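Local atomic coordinates of putative peptidase (Chlamydophila abortus, PDB entry 3CE2), a protein that is probably a zinc-dependent oligopeptidase of the M3B family that cleaves a variety of small bioactive peptides. Residues A184-F195 with R235-L246. Residues are numbered along the deposited sequence; the frame is centred on the assembly and turned at random.
Sequences AFSSLSDSEIPF and RYHSYRHTFANL. With ZN (zinc ion), chain F.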
ATOM      1  N   ALA A 184       1.537  21.914  -9.111  1.00 41.58           N
ATOM      2  CA  ALA A 184       0.580  22.648  -9.886  1.00 38.11           C
ATOM      3  C   ALA A 184      -0.650  21.762 -10.109  1.00 45.00           C
ATOM      4  O   ALA A 184      -1.800  22.205  -9.932  1.00 45.61           O
ATOM      5  CB  ALA A 184       1.191  23.046 -11.180  1.00 36.73           C
ATOM      6  N   PHE A 185      -0.404  20.506 -10.481  1.00 36.16           N
ATOM      7  CA  PHE A 185      -1.474  19.546 -10.574  1.00 37.44           C
ATOM      8  C   PHE A 185      -2.380  19.559  -9.349  1.00 41.52           C
ATOM      9  O   PHE A 185      -3.599  19.507  -9.496  1.00 45.39           O
ATOM     10  CB  PHE A 185      -0.955  18.123 -10.762  1.00 44.95           C
ATOM     11  CG  PHE A 185      -2.041  17.087 -10.661  1.00 43.31           C
ATOM     12  CD1 PHE A 185      -2.829  16.783 -11.757  1.00 43.67           C
ATOM     13  CD2 PHE A 185      -2.317  16.466  -9.455  1.00 44.11           C
ATOM     14  CE1 PHE A 185      -3.846  15.864 -11.660  1.00 41.84           C
ATOM     15  CE2 PHE A 185      -3.322  15.530  -9.359  1.00 42.02           C
ATOM     16  CZ  PHE A 185      -4.082  15.235 -10.462  1.00 45.46           C
ATOM     17  N   SER A 186      -1.817  19.623  -8.144  1.00 37.65           N
ATOM     18  CA  SER A 186      -2.682  19.549  -6.959  1.00 40.89           C
ATOM     19  C   SER A 186      -3.496  20.785  -6.755  1.00 42.35           C
ATOM     20  O   SER A 186      -4.677  20.696  -6.419  1.00 43.45           O
ATOM     21  CB  SER A 186      -1.914  19.241  -5.682  1.00 42.40           C
ATOM     22  OG  SER A 186      -1.205  18.035  -5.851  1.00 55.46           O
ATOM     23  N   SER A 187      -2.880  21.947  -6.941  1.00 40.75           N
ATOM     24  CA  SER A 187      -3.631  23.169  -6.725  1.00 41.42           C
ATOM     25  C   SER A 187      -4.799  23.223  -7.714  1.00 43.51           C
ATOM     26  O   SER A 187      -5.891  23.655  -7.349  1.00 45.14           O
ATOM     27  CB  SER A 187      -2.751  24.423  -6.796  1.00 34.82           C
ATOM     28  OG  SER A 187      -1.645  24.214  -7.644  1.00 41.84           O
ATOM     29  N   LEU A 188      -4.590  22.758  -8.948  1.00 42.09           N
ATOM     30  CA  LEU A 188      -5.690  22.759  -9.937  1.00 42.65           C
ATOM     31  C   LEU A 188      -6.747  21.722  -9.611  1.00 42.20           C
ATOM     32  O   LEU A 188      -7.950  22.015  -9.567  1.00 40.18           O
ATOM     33  CB  LEU A 188      -5.187  22.475 -11.335  1.00 33.06           C
ATOM     34  CG  LEU A 188      -4.421  23.613 -11.968  1.00 35.14           C
ATOM     35  CD1 LEU A 188      -3.655  23.045 -13.139  1.00 39.36           C
ATOM     36  CD2 LEU A 188      -5.336  24.698 -12.414  1.00 36.05           C
ATOM     37  N   SER A 189      -6.278  20.507  -9.383  1.00 39.37           N
ATOM     38  CA  SER A 189      -7.164  19.387  -9.229  1.00 42.43           C
ATOM     39  C   SER A 189      -7.950  19.475  -7.937  1.00 48.21           C
ATOM     40  O   SER A 189      -9.154  19.293  -7.934  1.00 51.17           O
ATOM     41  CB  SER A 189      -6.377  18.098  -9.241  1.00 40.04           C
ATOM     42  OG  SER A 189      -7.301  17.049  -9.291  1.00 51.23           O
ATOM     43  N   ASP A 190      -7.268  19.775  -6.842  1.00 52.40           N
ATOM     44  CA  ASP A 190      -7.893  19.751  -5.536  1.00 53.62           C
ATOM     45  C   ASP A 190      -8.525  21.065  -5.109  1.00 57.77           C
ATOM     46  O   ASP A 190      -9.447  21.047  -4.299  1.00 64.14           O
ATOM     47  CB  ASP A 190      -6.888  19.282  -4.490  1.00 54.92           C
ATOM     48  CG  ASP A 190      -6.347  17.896  -4.805  1.00 64.39           C
ATOM     49  OD1 ASP A 190      -7.027  17.141  -5.547  1.00 67.47           O
ATOM     50  OD2 ASP A 190      -5.234  17.568  -4.346  1.00 66.60           O
ATOM     51  N   SER A 191      -8.068  22.193  -5.653  1.00 55.06           N
ATOM     52  CA  SER A 191      -8.490  23.496  -5.113  1.00 50.72           C
ATOM     53  C   SER A 191      -9.132  24.459  -6.078  1.00 49.55           C
ATOM     54  O   SER A 191     -10.179  25.005  -5.772  1.00 54.58           O
ATOM     55  CB  SER A 191      -7.337  24.233  -4.412  1.00 54.39           C
ATOM     56  OG  SER A 191      -6.809  23.464  -3.344  1.00 59.03           O
ATOM     57  N   GLU A 192      -8.502  24.703  -7.221  1.00 49.36           N
ATOM     58  CA  GLU A 192      -8.850  25.893  -7.995  1.00 48.82           C
ATOM     59  C   GLU A 192      -9.816  25.668  -9.132  1.00 50.76           C
ATOM     60  O   GLU A 192     -10.675  26.502  -9.402  1.00 50.28           O
ATOM     61  CB  GLU A 192      -7.588  26.626  -8.441  1.00 46.43           C
ATOM     62  CG  GLU A 192      -6.735  26.912  -7.234  1.00 52.00           C
ATOM     63  CD  GLU A 192      -5.714  27.994  -7.440  1.00 57.82           C
ATOM     64  OE1 GLU A 192      -4.876  27.835  -8.353  1.00 55.70           O
ATOM     65  OE2 GLU A 192      -5.731  28.979  -6.655  1.00 59.91           O
ATOM     66  N   ILE A 193      -9.708  24.543  -9.812  1.00 55.31           N
ATOM     67  CA  ILE A 193     -10.692  24.303 -10.847  1.00 52.68           C
ATOM     68  C   ILE A 193     -12.027  24.175 -10.133  1.00 49.33           C
ATOM     69  O   ILE A 193     -12.117  23.505  -9.128  1.00 51.22           O
ATOM     70  CB  ILE A 193     -10.349  23.072 -11.675  1.00 48.49           C
ATOM     71  CG1 ILE A 193      -8.963  23.275 -12.320  1.00 46.99           C
ATOM     72  CG2 ILE A 193     -11.427  22.823 -12.723  1.00 42.50           C
ATOM     73  CD1 ILE A 193      -8.556  22.172 -13.294  1.00 45.49           C
ATOM     74  N   PRO A 194     -13.059  24.859 -10.620  1.00 52.15           N
ATOM     75  CA  PRO A 194     -14.331  24.764  -9.905  1.00 54.62           C
ATOM     76  C   PRO A 194     -15.074  23.449 -10.160  1.00 56.45           C
ATOM     77  O   PRO A 194     -15.068  22.917 -11.279  1.00 53.88           O
ATOM     78  CB  PRO A 194     -15.149  25.935 -10.464  1.00 55.24           C
ATOM     79  CG  PRO A 194     -14.247  26.650 -11.489  1.00 55.04           C
ATOM     80  CD  PRO A 194     -13.139  25.708 -11.820  1.00 55.83           C
ATOM     81  N   PHE A 195     -15.702  22.933  -9.112  1.00 55.48           N
ATOM     82  CA  PHE A 195     -16.550  21.776  -9.241  1.00 51.98           C
ATOM     83  C   PHE A 195     -17.913  22.179  -9.766  1.00 58.49           C
ATOM     84  O   PHE A 195     -18.283  23.353  -9.707  1.00 63.90           O
ATOM     85  CB  PHE A 195     -16.690  21.088  -7.904  1.00 48.24           C
ATOM     86  CG  PHE A 195     -15.467  20.347  -7.487  1.00 45.32           C
ATOM     87  CD1 PHE A 195     -15.254  19.051  -7.915  1.00 43.84           C
ATOM     88  CD2 PHE A 195     -14.521  20.947  -6.667  1.00 44.89           C
ATOM     89  CE1 PHE A 195     -14.116  18.355  -7.536  1.00 47.21           C
ATOM     90  CE2 PHE A 195     -13.381  20.257  -6.274  1.00 47.25           C
ATOM     91  CZ  PHE A 195     -13.180  18.953  -6.705  1.00 46.66           C
ATOM     92  N   ARG A 235     -15.167  18.804 -15.734  1.00 40.64           N
ATOM     93  CA  ARG A 235     -14.198  19.547 -14.947  1.00 37.04           C
ATOM     94  C   ARG A 235     -12.795  19.382 -15.526  1.00 42.71           C
ATOM     95  O   ARG A 235     -12.099  20.361 -15.737  1.00 44.68           O
ATOM     96  CB  ARG A 235     -14.222  19.140 -13.455  1.00 32.25           C
ATOM     97  CG  ARG A 235     -13.430  20.159 -12.603  1.00 45.26           C
ATOM     98  CD  ARG A 235     -13.688  20.137 -11.107  1.00 40.65           C
ATOM     99  NE  ARG A 235     -12.737  19.255 -10.463  1.00 46.08           N
ATOM    100  CZ  ARG A 235     -11.766  19.670  -9.671  1.00 46.07           C
ATOM    101  NH1 ARG A 235     -11.629  20.948  -9.396  1.00 38.95           N
ATOM    102  NH2 ARG A 235     -10.936  18.791  -9.153  1.00 54.03           N
ATOM    103  N   TYR A 236     -12.385  18.147 -15.807  1.00 40.23           N
ATOM    104  CA  TYR A 236     -11.031  17.915 -16.265  1.00 35.41           C
ATOM    105  C   TYR A 236     -10.858  18.230 -17.739  1.00 38.88           C
ATOM    106  O   TYR A 236      -9.832  18.761 -18.181  1.00 42.30           O
ATOM    107  CB  TYR A 236     -10.593  16.488 -15.921  1.00 36.13           C
ATOM    108  CG  TYR A 236     -10.340  16.358 -14.427  1.00 41.55           C
ATOM    109  CD1 TYR A 236      -9.058  16.536 -13.899  1.00 38.51           C
ATOM    110  CD2 TYR A 236     -11.388  16.117 -13.542  1.00 31.91           C
ATOM    111  CE1 TYR A 236      -8.832  16.458 -12.551  1.00 36.87           C
ATOM    112  CE2 TYR A 236     -11.162  16.010 -12.199  1.00 39.15           C
ATOM    113  CZ  TYR A 236      -9.889  16.202 -11.703  1.00 41.67           C
ATOM    114  OH  TYR A 236      -9.672  16.114 -10.347  1.00 44.54           O
ATOM    115  N   HIS A 237     -11.870  17.907 -18.511  1.00 41.53           N
ATOM    116  CA  HIS A 237     -11.787  18.109 -19.933  1.00 37.66           C
ATOM    117  C   HIS A 237     -11.463  19.570 -20.214  1.00 38.50           C
ATOM    118  O   HIS A 237     -10.634  19.886 -21.070  1.00 41.61           O
ATOM    119  CB  HIS A 237     -13.102  17.699 -20.576  1.00 41.26           C
ATOM    120  CG  HIS A 237     -13.198  18.072 -22.014  1.00 47.32           C
ATOM    121  ND1 HIS A 237     -12.432  17.459 -22.988  1.00 45.71           N
ATOM    122  CD2 HIS A 237     -13.939  19.019 -22.642  1.00 43.08           C
ATOM    123  CE1 HIS A 237     -12.717  17.998 -24.161  1.00 46.22           C
ATOM    124  NE2 HIS A 237     -13.616  18.954 -23.975  1.00 52.59           N
ATOM    125  N   SER A 238     -12.082  20.477 -19.473  1.00 38.42           N
ATOM    126  CA  SER A 238     -11.813  21.886 -19.740  1.00 42.61           C
ATOM    127  C   SER A 238     -10.383  22.373 -19.391  1.00 39.13           C
ATOM    128  O   SER A 238      -9.975  23.430 -19.826  1.00 46.50           O
ATOM    129  CB  SER A 238     -12.886  22.758 -19.113  1.00 42.57           C
ATOM    130  OG  SER A 238     -13.067  22.405 -17.763  1.00 54.45           O
ATOM    131  N   TYR A 239      -9.605  21.604 -18.643  1.00 38.81           N
ATOM    132  CA  TYR A 239      -8.193  21.966 -18.440  1.00 39.86           C
ATOM    133  C   TYR A 239      -7.256  20.890 -19.023  1.00 42.14           C
ATOM    134  O   TYR A 239      -6.103  20.713 -18.586  1.00 39.13           O
ATOM    135  CB  TYR A 239      -7.902  22.308 -16.960  1.00 41.55           C
ATOM    136  CG  TYR A 239      -8.518  23.620 -16.584  1.00 43.15           C
ATOM    137  CD1 TYR A 239      -7.852  24.816 -16.830  1.00 50.14           C
ATOM    138  CD2 TYR A 239      -9.796  23.684 -16.060  1.00 45.78           C
ATOM    139  CE1 TYR A 239      -8.439  26.054 -16.545  1.00 47.68           C
ATOM    140  CE2 TYR A 239     -10.387  24.913 -15.766  1.00 45.89           C
ATOM    141  CZ  TYR A 239      -9.703  26.095 -16.019  1.00 43.50           C
ATOM    142  OH  TYR A 239     -10.281  27.315 -15.724  1.00 46.26           O
ATOM    143  N   ARG A 240      -7.758  20.206 -20.051  1.00 43.48           N
ATOM    144  CA  ARG A 240      -7.061  19.083 -20.654  1.00 38.04           C
ATOM    145  C   ARG A 240      -5.662  19.407 -21.200  1.00 40.13           C
ATOM    146  O   ARG A 240      -4.750  18.606 -21.040  1.00 41.13           O
ATOM    147  CB  ARG A 240      -7.947  18.398 -21.699  1.00 37.37           C
ATOM    148  CG  ARG A 240      -8.271  19.239 -22.924  1.00 41.81           C
ATOM    149  CD  ARG A 240      -9.323  18.555 -23.820  1.00 40.72           C
ATOM    150  NE  ARG A 240      -9.681  19.370 -24.986  1.00 48.70           N
ATOM    151  CZ  ARG A 240     -10.512  20.413 -24.948  1.00 48.96           C
ATOM    152  NH1 ARG A 240     -11.083  20.779 -23.804  1.00 36.03           N
ATOM    153  NH2 ARG A 240     -10.763  21.096 -26.058  1.00 46.65           N
ATOM    154  N   HIS A 241      -5.454  20.577 -21.794  1.00 42.25           N
ATOM    155  CA  HIS A 241      -4.118  20.905 -22.315  1.00 41.71           C
ATOM    156  C   HIS A 241      -3.114  21.109 -21.200  1.00 45.04           C
ATOM    157  O   HIS A 241      -1.943  20.706 -21.312  1.00 48.48           O
ATOM    158  CB  HIS A 241      -4.177  22.124 -23.219  1.00 44.43           C
ATOM    159  CG  HIS A 241      -5.174  21.975 -24.315  1.00 48.02           C
ATOM    160  ND1 HIS A 241      -6.449  22.509 -24.239  1.00 51.10           N
ATOM    161  CD2 HIS A 241      -5.115  21.280 -25.477  1.00 39.29           C
ATOM    162  CE1 HIS A 241      -7.122  22.168 -25.326  1.00 56.05           C
ATOM    163  NE2 HIS A 241      -6.336  21.425 -26.093  1.00 53.61           N
ATOM    164  N   THR A 242      -3.592  21.692 -20.104  1.00 41.33           N
ATOM    165  CA  THR A 242      -2.744  21.997 -18.970  1.00 35.73           C
ATOM    166  C   THR A 242      -2.378  20.723 -18.207  1.00 41.69           C
ATOM    167  O   THR A 242      -1.229  20.489 -17.833  1.00 43.89           O
ATOM    168  CB  THR A 242      -3.450  22.995 -18.067  1.00 38.69           C
ATOM    169  OG1 THR A 242      -3.519  24.251 -18.765  1.00 39.26           O
ATOM    170  CG2 THR A 242      -2.710  23.148 -16.703  1.00 29.56           C
ATOM    171  N   PHE A 243      -3.351  19.865 -18.001  1.00 43.45           N
ATOM    172  CA  PHE A 243      -3.035  18.602 -17.396  1.00 40.57           C
ATOM    173  C   PHE A 243      -2.086  17.780 -18.266  1.00 44.08           C
ATOM    174  O   PHE A 243      -1.193  17.126 -17.740  1.00 50.43           O
ATOM    175  CB  PHE A 243      -4.305  17.856 -17.117  1.00 33.69           C
ATOM    176  CG  PHE A 243      -5.028  18.349 -15.918  1.00 35.02           C
ATOM    177  CD1 PHE A 243      -4.430  18.282 -14.665  1.00 35.38           C
ATOM    178  CD2 PHE A 243      -6.334  18.843 -16.023  1.00 35.67           C
ATOM    179  CE1 PHE A 243      -5.124  18.712 -13.529  1.00 37.23           C
ATOM    180  CE2 PHE A 243      -7.035  19.257 -14.904  1.00 31.41           C
ATOM    181  CZ  PHE A 243      -6.431  19.196 -13.651  1.00 31.97           C
ATOM    182  N   ALA A 244      -2.255  17.821 -19.586  1.00 45.69           N
ATOM    183  CA  ALA A 244      -1.298  17.157 -20.494  1.00 43.36           C
ATOM    184  C   ALA A 244       0.076  17.748 -20.331  1.00 40.59           C
ATOM    185  O   ALA A 244       1.058  17.019 -20.224  1.00 46.39           O
ATOM    186  CB  ALA A 244      -1.716  17.271 -21.938  1.00 37.59           C
ATOM    187  N   ASN A 245       0.173  19.067 -20.325  1.00 36.14           N
ATOM    188  CA  ASN A 245       1.491  19.666 -20.125  1.00 39.19           C
ATOM    189  C   ASN A 245       2.127  19.179 -18.847  1.00 42.86           C
ATOM    190  O   ASN A 245       3.310  18.821 -18.815  1.00 48.04           O
ATOM    191  CB  ASN A 245       1.400  21.185 -20.060  1.00 40.32           C
ATOM    192  CG  ASN A 245       1.260  21.795 -21.408  1.00 42.53           C
ATOM    193  OD1 ASN A 245       1.739  21.242 -22.383  1.00 46.90           O
ATOM    194  ND2 ASN A 245       0.586  22.926 -21.486  1.00 45.58           N
ATOM    195  N   LEU A 246       1.338  19.194 -17.777  1.00 43.13           N
ATOM    196  CA  LEU A 246       1.875  18.919 -16.471  1.00 37.73           C
ATOM    197  C   LEU A 246       2.294  17.465 -16.406  1.00 36.02           C
ATOM    198  O   LEU A 246       3.299  17.132 -15.819  1.00 43.41           O
ATOM    199  CB  LEU A 246       0.866  19.270 -15.386  1.00 35.72           C
ATOM    200  CG  LEU A 246       0.572  20.751 -15.096  1.00 34.63           C
ATOM    201  CD1 LEU A 246      -0.586  20.816 -14.132  1.00 34.41           C
ATOM    202  CD2 LEU A 246       1.772  21.489 -14.506  1.00 34.30           C
TER
HETATM  203 ZN    ZN F 705      -6.565  20.066 -28.287  0.50 69.68          ZN
HETATM  204  O   HOH W   1      -8.818  20.033 -28.945  0.50 29.09           O
HETATM  205  O   HOH W   2      -4.594  21.415 -28.287  0.50 26.59           O
HETATM  206  O   HOH W   3      -5.393  18.089 -28.033  0.50 36.38           O
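Arg235 lays its guanidinium flat on the ring of Phe195, the planes 15° apart and Arg235 CZ 3.6 Å from the ring centroid, so cation-pi attraction and stacking act together. A bend of its chain at chi3 swings NE and the guanidinium round toward the C-terminal end of helix 180-192, and CD also lies over the face of Phe195 in a CH-pi contact. At the guanidinium's edge, near its plane, lies the carbonyl oxygen of Ile193, to which NH1 gives a weak hydrogen bond. The cation sits close to the C-terminal end of helix 180-192, where the helix dipole would probably favour it. This last turn is widened into a pi-type turn at 187-192, and Ile193 leaves the helix just beyond it. Tyr236 presents its ring edge to Ser189, whose OG shares a hydrogen bond of 2.8 Å with Tyr236 OH; the same hydroxyl also bonds His210.

Farther along, helix 180-192 runs roughly antiparallel to the start of helix 240-260, their local axes at 147° and 10.7 Å apart, a pairing within the largely helical fold of this M3 peptidase. Ile193 and Tyr239 lie alongside each other, pointing opposite ways, CG1 over the ring off-centre and Ile193 CD1 3.4 Å from Tyr239 CD2; CD1 also reaches Phe243. Phe243 and Phe185 meet rim to rim, planes at 65°, while Phe185 stacks on His528. Leu188 CD1 touches both Thr242 CG2 and Leu246 CD1, and Leu246 CD2 ends on Ala184 CB. On helix 240-260, His241 binds a zinc ion through NE2, together with three waters.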